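Local structure of uncharacterized protein (Cricetid herpesvirus 2, 4ZKQ) at residues A[23-28]-A[55-60]; A[88-93]-A[164-169]; A[300-305]-A[383-388]. The protein binds chemokines and probably serves the rodent gammaherpesvirus as a decoy receptor that keeps them from their host receptors. One frame throughout, in Å; residues are numbered along the deposited sequence.

Contact 1 of 3, residues A[23-28]-A[55-60]; sequences TQDILF and ITYGPL
Y57 reaches across to the neighbouring strand and gives its hydroxyl to the carboxylate of D25, Y57 OH to D25 OD2 2.6 Å. The carboxylate stands at the edge of the phenol ring, the two planes 74° apart, and the hydroxyl oxygen meets OD2 from above the carboxylate plane, 38° out of it. Both side chains start beside their own backbone N (chi1 -52° for Y57), which swings their ends together over one face of the pair. Further along that face, T23 sets OG1 3.7 Å from CD2 of Y57, although the hydroxyl's polar partner is R186. At the other end L27 CD1 rests on I55 CG2 at 3.9 Å, and I48 of helix 44-51 touches both residues. Q24 and T56 occupy the opposite face, where Q24 CB lies 3.8 Å from T56 OG1; K215 joins them by bonding both Q24 OE1 and T56 OG1. In the backbone, Y57 N bonds T23 O at 2.9 Å, while D25 and I55 exchange a reciprocal pair of N-H...O bonds. This is an antiparallel edge pairing: 23-26 is the outermost strand of a mixed sheet and hydrogen-bonds 54-59, with a tyrosine-aspartate bond bridging the two strands diagonally.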
loop_
_atom_site.group_PDB
_atom_site.type_symbol
_atom_site.label_atom_id
_atom_site.label_comp_id
_atom_site.label_asym_id
_atom_site.label_seq_id
_atom_site.Cartn_x
_atom_site.Cartn_y
_atom_site.Cartn_z
ATOM N N THR A 23 12.019 3.639 -3.213
ATOM C CA THR A 23 12.666 2.433 -2.709
ATOM C C THR A 23 11.956 1.993 -1.443
ATOM O O THR A 23 11.187 2.757 -0.852
ATOM C CB THR A 23 14.172 2.650 -2.413
ATOM O OG1 THR A 23 14.327 3.653 -1.405
ATOM C CG2 THR A 23 14.926 3.081 -3.670
ATOM N N GLN A 24 12.214 0.764 -1.018
ATOM C CA GLN A 24 11.589 0.267 0.196
ATOM C C GLN A 24 12.560 -0.502 1.078
ATOM O O GLN A 24 13.509 -1.118 0.586
ATOM C CB GLN A 24 10.387 -0.613 -0.152
ATOM C CG GLN A 24 10.723 -1.877 -0.944
ATOM C CD GLN A 24 9.516 -2.764 -1.154
ATOM O OE1 GLN A 24 8.436 -2.288 -1.492
ATOM N NE2 GLN A 24 9.691 -4.065 -0.944
ATOM N N ASP A 25 12.325 -0.408 2.384
ATOM C CA ASP A 25 12.955 -1.267 3.383
ATOM C C ASP A 25 11.909 -2.191 3.968
ATOM O O ASP A 25 10.787 -1.753 4.243
ATOM C CB ASP A 25 13.567 -0.458 4.528
ATOM C CG ASP A 25 14.752 0.383 4.096
ATOM O OD1 ASP A 25 15.405 0.033 3.094
ATOM O OD2 ASP A 25 15.029 1.392 4.776
ATOM N N ILE A 26 12.272 -3.452 4.184
ATOM C CA ILE A 26 11.496 -4.312 5.073
ATOM C C ILE A 26 12.019 -4.098 6.489
ATOM O O ILE A 26 13.226 -4.125 6.721
ATOM C CB ILE A 26 11.602 -5.802 4.703
ATOM C CG1 ILE A 26 11.386 -5.995 3.203
ATOM C CG2 ILE A 26 10.604 -6.635 5.523
ATOM C CD1 ILE A 26 10.068 -5.439 2.695
ATOM N N LEU A 27 11.114 -3.881 7.431
ATOM C CA LEU A 27 11.515 -3.562 8.794
ATOM C C LEU A 27 11.339 -4.789 9.676
ATOM O O LEU A 27 10.715 -5.770 9.275
ATOM C CB LEU A 27 10.703 -2.378 9.325
ATOM C CG LEU A 27 10.823 -1.108 8.469
ATOM C CD1 LEU A 27 9.776 -0.059 8.854
ATOM C CD2 LEU A 27 12.214 -0.504 8.545
ATOM N N PHE A 28 11.900 -4.727 10.877
ATOM C CA PHE A 28 11.794 -5.823 11.828
ATOM C C PHE A 28 11.370 -5.266 13.179
ATOM O O PHE A 28 12.204 -5.040 14.051
ATOM C CB PHE A 28 13.142 -6.558 11.929
ATOM C CG PHE A 28 13.070 -7.919 12.581
ATOM C CD1 PHE A 28 11.869 -8.592 12.728
ATOM C CD2 PHE A 28 14.226 -8.524 13.049
ATOM C CE1 PHE A 28 11.823 -9.840 13.325
ATOM C CE2 PHE A 28 14.182 -9.768 13.646
ATOM C CZ PHE A 28 12.982 -10.424 13.786
ATOM N N ILE A 55 8.482 -0.091 4.730
ATOM C CA ILE A 55 8.362 1.330 4.444
ATOM C C ILE A 55 8.906 1.686 3.058
ATOM O O ILE A 55 9.950 1.200 2.634
ATOM C CB ILE A 55 9.062 2.169 5.525
ATOM C CG1 ILE A 55 8.734 3.656 5.336
ATOM C CG2 ILE A 55 10.567 1.913 5.533
ATOM C CD1 ILE A 55 9.053 4.491 6.552
ATOM N N THR A 56 8.148 2.524 2.359
ATOM C CA THR A 56 8.512 3.019 1.041
ATOM C C THR A 56 8.854 4.491 1.185
ATOM O O THR A 56 8.136 5.223 1.857
ATOM C CB THR A 56 7.368 2.832 0.030
ATOM O OG1 THR A 56 7.192 1.433 -0.244
ATOM C CG2 THR A 56 7.649 3.568 -1.297
ATOM N N TYR A 57 9.966 4.908 0.587
ATOM C CA TYR A 57 10.399 6.298 0.635
ATOM C C TYR A 57 10.079 7.000 -0.685
ATOM O O TYR A 57 10.230 6.414 -1.758
ATOM C CB TYR A 57 11.901 6.390 0.912
ATOM C CG TYR A 57 12.364 5.612 2.111
ATOM C CD1 TYR A 57 12.291 6.158 3.388
ATOM C CD2 TYR A 57 12.887 4.331 1.974
ATOM C CE1 TYR A 57 12.720 5.447 4.494
ATOM C CE2 TYR A 57 13.315 3.615 3.074
ATOM C CZ TYR A 57 13.230 4.177 4.330
ATOM O OH TYR A 57 13.664 3.470 5.431
ATOM N N GLY A 58 9.630 8.245 -0.608
ATOM C CA GLY A 58 9.348 9.009 -1.814
ATOM C C GLY A 58 9.303 10.508 -1.585
ATOM O O GLY A 58 9.479 10.979 -0.466
ATOM N N PRO A 59 9.086 11.273 -2.663
ATOM C CA PRO A 59 9.038 12.731 -2.613
ATOM C C PRO A 59 7.632 13.260 -2.352
ATOM O O PRO A 59 6.689 12.803 -2.994
ATOM C CB PRO A 59 9.506 13.130 -4.017
ATOM C CG PRO A 59 8.936 12.054 -4.885
ATOM C CD PRO A 59 8.952 10.777 -4.043
ATOM N N LEU A 60 7.510 14.222 -1.445
ATOM C CA LEU A 60 6.252 14.929 -1.243
ATOM C C LEU A 60 6.160 16.078 -2.237
ATOM O O LEU A 60 6.942 17.021 -2.161
ATOM C CB LEU A 60 6.149 15.457 0.187
ATOM C CG LEU A 60 4.865 16.217 0.543
ATOM C CD1 LEU A 60 3.612 15.378 0.282
ATOM C CD2 LEU A 60 4.931 16.638 1.991
#

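Contact 2 of 3, residues A[88-93]-A[164-169]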
loop_
_atom_site.group_PDB
_atom_site.type_symbol
_atom_site.label_atom_id
_atom_site.label_comp_id
_atom_site.label_asym_id
_atom_site.label_seq_id
_atom_site.Cartn_x
_atom_site.Cartn_y
_atom_site.Cartn_z
ATOM N N ALA A 88 -5.981 3.399 7.305
ATOM C CA ALA A 88 -4.799 4.227 7.124
ATOM C C ALA A 88 -4.778 5.358 8.136
ATOM O O ALA A 88 -5.815 5.932 8.455
ATOM C CB ALA A 88 -4.753 4.786 5.713
ATOM N N VAL A 89 -3.593 5.660 8.648
ATOM C CA VAL A 89 -3.373 6.888 9.389
ATOM C C VAL A 89 -2.310 7.718 8.682
ATOM O O VAL A 89 -1.175 7.270 8.478
ATOM C CB VAL A 89 -2.944 6.630 10.847
ATOM C CG1 VAL A 89 -2.744 7.946 11.583
ATOM C CG2 VAL A 89 -3.990 5.782 11.573
ATOM N N LEU A 90 -2.718 8.922 8.297
ATOM C CA LEU A 90 -1.831 9.955 7.775
ATOM C C LEU A 90 -1.279 10.780 8.931
ATOM O O LEU A 90 -2.039 11.270 9.758
ATOM C CB LEU A 90 -2.597 10.848 6.788
ATOM C CG LEU A 90 -1.956 12.176 6.368
ATOM C CD1 LEU A 90 -0.772 11.936 5.449
ATOM C CD2 LEU A 90 -2.983 13.094 5.698
ATOM N N VAL A 91 0.040 10.919 8.999
ATOM C CA VAL A 91 0.677 11.763 10.007
ATOM C C VAL A 91 1.698 12.667 9.340
ATOM O O VAL A 91 2.669 12.187 8.758
ATOM C CB VAL A 91 1.377 10.935 11.090
ATOM C CG1 VAL A 91 1.956 11.841 12.177
ATOM C CG2 VAL A 91 0.425 9.923 11.671
ATOM N N GLY A 92 1.476 13.974 9.428
ATOM C CA GLY A 92 2.331 14.936 8.759
ATOM C C GLY A 92 3.005 15.870 9.730
ATOM O O GLY A 92 2.467 16.168 10.799
ATOM N N LYS A 93 4.195 16.319 9.361
ATOM C CA LYS A 93 4.930 17.282 10.164
ATOM C C LYS A 93 4.677 18.689 9.645
ATOM O O LYS A 93 4.865 18.964 8.460
ATOM C CB LYS A 93 6.425 16.976 10.158
ATOM C CG LYS A 93 7.236 18.044 10.860
ATOM C CD LYS A 93 8.462 17.475 11.533
ATOM C CE LYS A 93 9.270 18.571 12.195
ATOM N NZ LYS A 93 9.771 19.561 11.201
ATOM N N ALA A 164 5.181 13.598 5.147
ATOM C CA ALA A 164 3.948 12.921 5.499
ATOM C C ALA A 164 4.150 11.411 5.532
ATOM O O ALA A 164 4.612 10.799 4.565
ATOM C CB ALA A 164 2.847 13.290 4.527
ATOM N N LEU A 165 3.805 10.839 6.674
ATOM C CA LEU A 165 3.750 9.401 6.861
ATOM C C LEU A 165 2.350 8.894 6.594
ATOM O O LEU A 165 1.380 9.472 7.084
ATOM C CB LEU A 165 4.162 9.037 8.294
ATOM C CG LEU A 165 3.913 7.593 8.741
ATOM C CD1 LEU A 165 4.834 6.629 8.006
ATOM C CD2 LEU A 165 4.068 7.464 10.251
ATOM N N ILE A 166 2.247 7.816 5.824
ATOM C CA ILE A 166 1.017 7.049 5.763
ATOM C C ILE A 166 1.301 5.652 6.291
ATOM O O ILE A 166 2.189 4.952 5.809
ATOM C CB ILE A 166 0.441 6.983 4.345
ATOM C CG1 ILE A 166 0.012 8.389 3.904
ATOM C CG2 ILE A 166 -0.748 6.021 4.294
ATOM C CD1 ILE A 166 -0.360 8.497 2.464
ATOM N N HIS A 167 0.551 5.283 7.318
ATOM C CA HIS A 167 0.567 3.940 7.849
ATOM C C HIS A 167 -0.699 3.273 7.357
ATOM O O HIS A 167 -1.789 3.740 7.671
ATOM C CB HIS A 167 0.620 3.945 9.381
ATOM C CG HIS A 167 0.654 2.584 9.981
ATOM N ND1 HIS A 167 -0.467 1.771 10.050
ATOM C CD2 HIS A 167 1.665 1.864 10.516
ATOM C CE1 HIS A 167 -0.138 0.624 10.608
ATOM N NE2 HIS A 167 1.151 0.653 10.903
ATOM N N PHE A 168 -0.557 2.225 6.553
ATOM C CA PHE A 168 -1.702 1.447 6.081
ATOM C C PHE A 168 -1.715 0.078 6.751
ATOM O O PHE A 168 -0.832 -0.756 6.511
ATOM C CB PHE A 168 -1.656 1.297 4.559
ATOM C CG PHE A 168 -2.896 0.677 3.962
ATOM C CD1 PHE A 168 -4.040 1.432 3.762
ATOM C CD2 PHE A 168 -2.908 -0.649 3.581
ATOM C CE1 PHE A 168 -5.181 0.862 3.207
ATOM C CE2 PHE A 168 -4.042 -1.221 3.027
ATOM C CZ PHE A 168 -5.178 -0.466 2.842
ATOM N N LYS A 169 -2.694 -0.140 7.618
ATOM C CA LYS A 169 -2.847 -1.435 8.268
ATOM C C LYS A 169 -3.693 -2.324 7.378
ATOM O O LYS A 169 -4.900 -2.117 7.235
ATOM C CB LYS A 169 -3.474 -1.311 9.656
ATOM C CG LYS A 169 -3.400 -2.624 10.418
ATOM C CD LYS A 169 -3.831 -2.501 11.862
ATOM C CE LYS A 169 -3.336 -3.699 12.664
ATOM N NZ LYS A 169 -3.730 -3.624 14.098
#
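The ring of F168 meets A88 at its edge: the methyl CB of A88 lies near the ring plane, 3.9 Å from F168 CD1. With CG anti to the backbone N (chi1 -172°), the phenyl extends from the same sheet face as A88. The other flat group, the imidazole of H167, emerges on the opposite face and turns away from strand 88-93, leaving its CB 3.9 Å from V89 O; its NE2 bonds the carbonyl of T51, and C52 and C177 touch the side chain. On the A88 face, the CD1 branch of L90 reaches back across the pair and touches both I166 CG1, at 3.9 Å, and the A164 methyl CB, at 4.0 Å. G92 continues this face opposite A164, and there the two CA atoms come within 4.2 Å. V91 and L165 share the H167 face, touching CB to CB, and V44 of helix 44-51 packs on both. Four backbone bonds tie V89 to H167 and V91 to L165, each of the four residues giving one N-H and accepting one. V91 N to L165 O is 2.7 Å, with the donor in the carbonyl plane; in the return bond the donor L165 N is tilted 27° from the plane of the V91 carbonyl. Regular, buried and flanked by 132-143 and 175-181, this is the antiparallel centre of a seven-stranded mixed sheet, one of whose faces carries a short helix.

Contact 3 of 3, residues A[300-305]-A[383-388]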
loop_
_atom_site.group_PDB
_atom_site.type_symbol
_atom_site.label_atom_id
_atom_site.label_comp_id
_atom_site.label_asym_id
_atom_site.label_seq_id
_atom_site.Cartn_x
_atom_site.Cartn_y
_atom_site.Cartn_z
ATOM N N PHE A 300 15.813 -15.076 -0.479
ATOM C CA PHE A 300 16.411 -14.872 0.832
ATOM C C PHE A 300 17.907 -14.582 0.744
ATOM O O PHE A 300 18.520 -14.198 1.738
ATOM C CB PHE A 300 16.144 -16.083 1.726
ATOM C CG PHE A 300 14.705 -16.224 2.114
ATOM C CD1 PHE A 300 14.212 -15.581 3.234
ATOM C CD2 PHE A 300 13.837 -16.973 1.344
ATOM C CE1 PHE A 300 12.883 -15.695 3.584
ATOM C CE2 PHE A 300 12.506 -17.093 1.693
ATOM C CZ PHE A 300 12.030 -16.452 2.814
ATOM N N GLN A 301 18.480 -14.736 -0.449
ATOM C CA GLN A 301 19.887 -14.409 -0.684
ATOM C C GLN A 301 20.063 -12.952 -1.117
ATOM O O GLN A 301 21.184 -12.447 -1.180
ATOM C CB GLN A 301 20.481 -15.341 -1.744
ATOM C CG GLN A 301 20.238 -16.818 -1.469
ATOM C CD GLN A 301 20.636 -17.226 -0.063
ATOM O OE1 GLN A 301 19.910 -17.956 0.611
ATOM N NE2 GLN A 301 21.797 -16.758 0.384
ATOM N N THR A 302 18.947 -12.286 -1.398
ATOM C CA THR A 302 18.933 -10.879 -1.797
ATOM C C THR A 302 18.687 -9.936 -0.633
ATOM O O THR A 302 18.802 -8.716 -0.764
ATOM C CB THR A 302 17.824 -10.610 -2.828
ATOM O OG1 THR A 302 16.571 -10.388 -2.148
ATOM C CG2 THR A 302 17.697 -11.779 -3.786
ATOM N N ALA A 303 18.328 -10.512 0.503
ATOM C CA ALA A 303 17.734 -9.751 1.587
ATOM C C ALA A 303 18.694 -8.758 2.257
ATOM O O ALA A 303 18.249 -7.845 2.959
ATOM C CB ALA A 303 17.177 -10.707 2.605
ATOM N N ASP A 304 19.995 -8.926 2.032
ATOM C CA ASP A 304 21.009 -8.033 2.607
ATOM C C ASP A 304 20.940 -8.003 4.137
ATOM O O ASP A 304 21.031 -6.941 4.755
ATOM C CB ASP A 304 20.859 -6.607 2.043
ATOM C CG ASP A 304 22.068 -5.720 2.342
ATOM O OD1 ASP A 304 23.195 -6.253 2.435
ATOM O OD2 ASP A 304 21.887 -4.491 2.486
ATOM N N GLY A 305 20.775 -9.175 4.745
ATOM C CA GLY A 305 20.696 -9.281 6.192
ATOM C C GLY A 305 19.405 -8.738 6.773
ATOM O O GLY A 305 19.195 -8.791 7.986
ATOM N N MET A 383 6.231 -12.263 -1.708
ATOM C CA MET A 383 7.378 -12.289 -0.817
ATOM C C MET A 383 8.367 -11.261 -1.345
ATOM O O MET A 383 8.668 -11.242 -2.537
ATOM C CB MET A 383 7.992 -13.687 -0.759
ATOM C CG MET A 383 7.036 -14.755 -0.231
ATOM S SD MET A 383 7.781 -16.391 -0.067
ATOM C CE MET A 383 8.971 -16.104 1.243
ATOM N N GLU A 384 8.847 -10.386 -0.468
ATOM C CA GLU A 384 9.672 -9.267 -0.900
ATOM C C GLU A 384 10.744 -8.901 0.114
ATOM O O GLU A 384 10.531 -8.964 1.326
ATOM C CB GLU A 384 8.800 -8.036 -1.171
ATOM C CG GLU A 384 7.958 -7.611 0.020
ATOM C CD GLU A 384 6.931 -6.548 -0.323
ATOM O OE1 GLU A 384 7.263 -5.624 -1.086
ATOM O OE2 GLU A 384 5.791 -6.635 0.183
ATOM N N SER A 385 11.896 -8.517 -0.419
ATOM C CA SER A 385 12.939 -7.858 0.339
ATOM C C SER A 385 12.897 -6.386 -0.018
ATOM O O SER A 385 11.920 -5.913 -0.587
ATOM C CB SER A 385 14.304 -8.453 0.008
ATOM O OG SER A 385 14.589 -8.271 -1.364
ATOM N N GLY A 386 13.966 -5.669 0.298
ATOM C CA GLY A 386 14.078 -4.276 -0.086
ATOM C C GLY A 386 14.309 -4.077 -1.571
ATOM O O GLY A 386 13.981 -3.021 -2.113
ATOM N N THR A 387 14.861 -5.094 -2.234
ATOM C CA THR A 387 15.318 -4.961 -3.616
ATOM C C THR A 387 14.681 -5.954 -4.597
ATOM O O THR A 387 14.833 -5.802 -5.811
ATOM C CB THR A 387 16.840 -5.134 -3.693
ATOM O OG1 THR A 387 17.198 -6.406 -3.142
ATOM C CG2 THR A 387 17.542 -4.032 -2.918
ATOM N N TYR A 388 13.972 -6.951 -4.068
ATOM C CA TYR A 388 13.296 -7.977 -4.879
ATOM C C TYR A 388 11.893 -8.261 -4.367
ATOM O O TYR A 388 11.658 -8.264 -3.158
ATOM C CB TYR A 388 14.065 -9.297 -4.872
ATOM C CG TYR A 388 15.330 -9.339 -5.683
ATOM C CD1 TYR A 388 16.494 -8.751 -5.217
ATOM C CD2 TYR A 388 15.374 -10.010 -6.898
ATOM C CE1 TYR A 388 17.664 -8.807 -5.945
ATOM C CE2 TYR A 388 16.536 -10.075 -7.635
ATOM C CZ TYR A 388 17.680 -9.471 -7.155
ATOM O OH TYR A 388 18.839 -9.532 -7.887
HETATM O O HOH W 1 16.915 -6.146 0.192
HETATM O O HOH W 2 15.152 -6.909 2.910
#
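Polar contacts centre on the hydroxyls of T302 and S385: S385 OG donates to T302 OG1 at 3.0 Å, and T302 OG1 is also bonded to the carbonyl of L299. S385 OG has a second role as acceptor, taking Y388 N at 3.1 Å in an ST motif and, weakly, T387 N. The torsion of S385 (chi1 61°) places OG between its backbone N and carbonyl carbon, where it can serve its own turn and the facing loop together. S385 N closes that turn on Y388 O. Two waters add indirect links: one joins A303 O to G386 N, while the other bridges T302 O and G386 N through weak bonds. The one CH-pi contact across the two segments is T302 CG2 over one face of the Y388 ring, 3.7 Å from the centroid and 19° off the normal. Apolar packing is supplied by M383, whose chain bends at the sulfur (chi3 67°) and brings CE to F300 CZ at 3.5 Å; A303 CA also meets S385 CB at 4.0 Å. The loop between strands 290-296 and 308-315 thus sits against the turn joining 378-384 to 388-395, with V308 and I330 of strands 308-315 and 324-330 touching both F300 and M383.

Contacts 1 and 2 belong to the same seven-stranded mixed sheet, their centres 13 Å apart, with strand 175-181 between the two pairs and helix 44-51 touching both. Contact 2 is wholly buried and largely apolar, with H167 the polar exception; contact 1, at the sheet's outer edge, is partly buried and mixes apolar packing with charged and hydroxyl side chains. Contact 3 lies farther out, about 18 Å from the chain centre, where a loop meets a turn at the end of a strand of another sheet, and relies on hydroxyls, water and an aromatic face instead of strand pairing. Q24 connects contacts 1 and 3: its NE2 lies 2.9 Å from E384 OE1 and 2.9 Å from S385 O, both probable hydrogen bonds. Contact 2 touches neither.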